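Side-chain contact in putative phosphonate binding protein for ABC transporter (PDB 5LQ5), which binds inorganic phosphite strongly, and methylphosphonate and phosphate only very weakly, probably as the solute-binding component of an ABC transporter: residues L117-G122 with Y135-A140. Residues are numbered along the deposited sequence; the frame is centred on the assembly and turned at random. Where two conformers were deposited one is given.
Sequences LRFTFG and YFLNQA
Leu137 reaches from helix 127-139 to the two phenylalanines of strand 119-121, and the contact between the segments is wholly apolar. One methyl group does the work: CD1 of Leu137 lies 4.0 Å from both CZ and CE1 of Phe121 and, more loosely, 4.3 Å from CZ of Phe119; it meets each ring at a slant. The side chains of Leu137 and Phe121 approach from opposite directions. Phe119 points from the strand toward the helix, with its ring stretched out by a CG anti to the backbone N (chi1 -176°). The CB bond of Phe121 runs across the line to the helix; with CG anti to the carbonyl carbon (chi1 -66°), the far end of the ring closes on Leu137.

The two rings also pack against each other in an edge-to-face manner. Phe119 gives its edge and Phe121 its face: CE2 of Phe119 stands 3.5 Å above the plane of the Phe121 ring, over its centre, while CG of Phe121 lies at the edge of the Phe119 ring, in its plane. The pair thus presents two ring ends to a single leucine methyl. Phe147 stacks on Phe119, and Arg130, Pro133 and Glu134, earlier on the same helix, touch Phe121, extending the packing beyond Leu137.

A side-chain hydrogen bond beside this packing stays on the strand: Thr120 OG1 donates to Phe121 O at 2.8 Å, in the carbonyl plane and on a lone pair.

All three touching residues are buried, and backbone CA atoms stay 11.5 Å apart at Phe119 and Leu137. This is strand-to-helix packing within the beta-alpha-beta unit 119-121, 127-139 and 153-154, part of an alpha/beta lobe of a periplasmic binding protein fold; Ser126, Thr127 and Ser128, between the segments, line the phosphite pocket.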
loop_
_atom_site.group_PDB
_atom_site.type_symbol
_atom_site.label_atom_id
_atom_site.label_comp_id
_atom_site.label_asym_id
_atom_site.label_seq_id
_atom_site.Cartn_x
_atom_site.Cartn_y
_atom_site.Cartn_z
ATOM N N LEU A 117 3.141 0.893 25.618
ATOM C CA LEU A 117 1.816 0.494 25.137
ATOM C C LEU A 117 1.986 -0.716 24.245
ATOM O O LEU A 117 3.089 -0.990 23.738
ATOM C CB LEU A 117 1.127 1.613 24.364
ATOM C CG LEU A 117 0.778 2.884 25.149
ATOM C CD1 LEU A 117 0.077 3.871 24.222
ATOM C CD2 LEU A 117 -0.104 2.570 26.345
ATOM N N ARG A 118 0.889 -1.430 24.045
ATOM C CA ARG A 118 0.825 -2.522 23.075
ATOM C C ARG A 118 0.597 -1.906 21.687
ATOM O O ARG A 118 -0.426 -1.248 21.449
ATOM C CB ARG A 118 -0.284 -3.498 23.434
ATOM C CG ARG A 118 -0.080 -4.196 24.771
ATOM C CD ARG A 118 -1.340 -4.928 25.213
ATOM N NE ARG A 118 -2.467 -4.003 25.193
ATOM C CZ ARG A 118 -3.737 -4.365 25.081
ATOM N NH1 ARG A 118 -4.050 -5.627 25.003
ATOM N NH2 ARG A 118 -4.685 -3.459 25.031
ATOM N N PHE A 119 1.567 -2.061 20.794
ATOM C CA PHE A 119 1.581 -1.333 19.501
ATOM C C PHE A 119 1.648 -2.344 18.359
ATOM O O PHE A 119 2.406 -3.316 18.415
ATOM C CB PHE A 119 2.781 -0.371 19.406
ATOM C CG PHE A 119 2.779 0.454 18.171
ATOM C CD1 PHE A 119 2.117 1.669 18.145
ATOM C CD2 PHE A 119 3.334 -0.021 17.003
ATOM C CE1 PHE A 119 2.052 2.432 16.982
ATOM C CE2 PHE A 119 3.294 0.727 15.843
ATOM C CZ PHE A 119 2.634 1.939 15.819
ATOM N N THR A 120 0.829 -2.119 17.334
ATOM C CA THR A 120 0.903 -2.929 16.097
ATOM C C THR A 120 1.129 -2.054 14.845
ATOM O O THR A 120 0.492 -1.029 14.639
ATOM C CB THR A 120 -0.308 -3.838 15.885
ATOM O OG1 THR A 120 -0.048 -4.754 14.803
ATOM C CG2 THR A 120 -1.603 -3.073 15.611
ATOM N N PHE A 121 2.044 -2.508 14.023
ATOM C CA PHE A 121 2.199 -2.073 12.672
ATOM C C PHE A 121 1.287 -2.903 11.766
ATOM O O PHE A 121 0.623 -3.861 12.190
ATOM C CB PHE A 121 3.639 -2.336 12.215
ATOM C CG PHE A 121 4.695 -1.514 12.923
ATOM C CD1 PHE A 121 4.842 -0.160 12.677
ATOM C CD2 PHE A 121 5.546 -2.107 13.816
ATOM C CE1 PHE A 121 5.846 0.555 13.283
ATOM C CE2 PHE A 121 6.524 -1.386 14.445
ATOM C CZ PHE A 121 6.668 -0.070 14.184
ATOM N N GLY A 122 1.246 -2.521 10.512
ATOM C CA GLY A 122 0.707 -3.356 9.446
ATOM C C GLY A 122 1.684 -4.455 9.028
ATOM O O GLY A 122 2.444 -4.962 9.842
ATOM N N TYR A 135 10.333 4.685 11.063
ATOM C CA TYR A 135 11.229 5.816 10.836
ATOM C C TYR A 135 10.874 7.010 11.725
ATOM O O TYR A 135 11.747 7.587 12.378
ATOM C CB TYR A 135 11.218 6.195 9.339
ATOM C CG TYR A 135 12.102 7.325 8.921
ATOM C CD1 TYR A 135 13.479 7.144 8.800
ATOM C CD2 TYR A 135 11.557 8.529 8.544
ATOM C CE1 TYR A 135 14.285 8.184 8.376
ATOM C CE2 TYR A 135 12.336 9.570 8.101
ATOM C CZ TYR A 135 13.693 9.387 8.011
ATOM O OH TYR A 135 14.442 10.433 7.568
ATOM N N PHE A 136 9.603 7.376 11.738
ATOM C CA PHE A 136 9.131 8.535 12.532
ATOM C C PHE A 136 9.205 8.290 14.035
ATOM O O PHE A 136 9.638 9.162 14.814
ATOM C CB PHE A 136 7.749 8.987 12.113
ATOM C CG PHE A 136 7.661 9.465 10.684
ATOM C CD1 PHE A 136 8.530 10.429 10.177
ATOM C CD2 PHE A 136 6.702 8.926 9.852
ATOM C CE1 PHE A 136 8.424 10.844 8.853
ATOM C CE2 PHE A 136 6.588 9.335 8.533
ATOM C CZ PHE A 136 7.447 10.294 8.023
ATOM N N LEU A 137 8.827 7.082 14.443
ATOM C CA LEU A 137 8.964 6.674 15.855
ATOM C C LEU A 137 10.412 6.852 16.310
ATOM O O LEU A 137 10.711 7.455 17.355
ATOM C CB LEU A 137 8.536 5.220 16.060
ATOM C CG LEU A 137 7.020 5.020 16.122
ATOM C CD1 LEU A 137 6.642 3.584 15.808
ATOM C CD2 LEU A 137 6.471 5.412 17.484
ATOM N N ASN A 138 11.322 6.341 15.497
ATOM C CA ASN A 138 12.763 6.414 15.782
ATOM C C ASN A 138 13.260 7.849 15.889
ATOM O O ASN A 138 14.068 8.161 16.749
ATOM C CB ASN A 138 13.590 5.656 14.748
ATOM C CG ASN A 138 13.450 4.141 14.830
ATOM O OD1 ASN A 138 12.807 3.551 15.716
ATOM N ND2 ASN A 138 14.022 3.498 13.858
ATOM N N GLN A 139 12.734 8.723 15.054
ATOM C CA GLN A 139 13.088 10.154 15.120
ATOM C C GLN A 139 12.652 10.783 16.435
ATOM O O GLN A 139 13.336 11.653 16.954
ATOM C CB GLN A 139 12.473 10.911 13.963
ATOM C CG GLN A 139 13.232 10.694 12.653
ATOM C CD GLN A 139 12.746 11.580 11.531
ATOM O OE1 GLN A 139 11.557 11.897 11.437
ATOM N NE2 GLN A 139 13.667 11.987 10.662
ATOM N N ALA A 140 11.528 10.308 16.961
ATOM C CA ALA A 140 11.028 10.688 18.332
ATOM C C ALA A 140 11.726 9.986 19.530
ATOM O O ALA A 140 11.354 10.205 20.691
ATOM C CB ALA A 140 9.536 10.423 18.415
#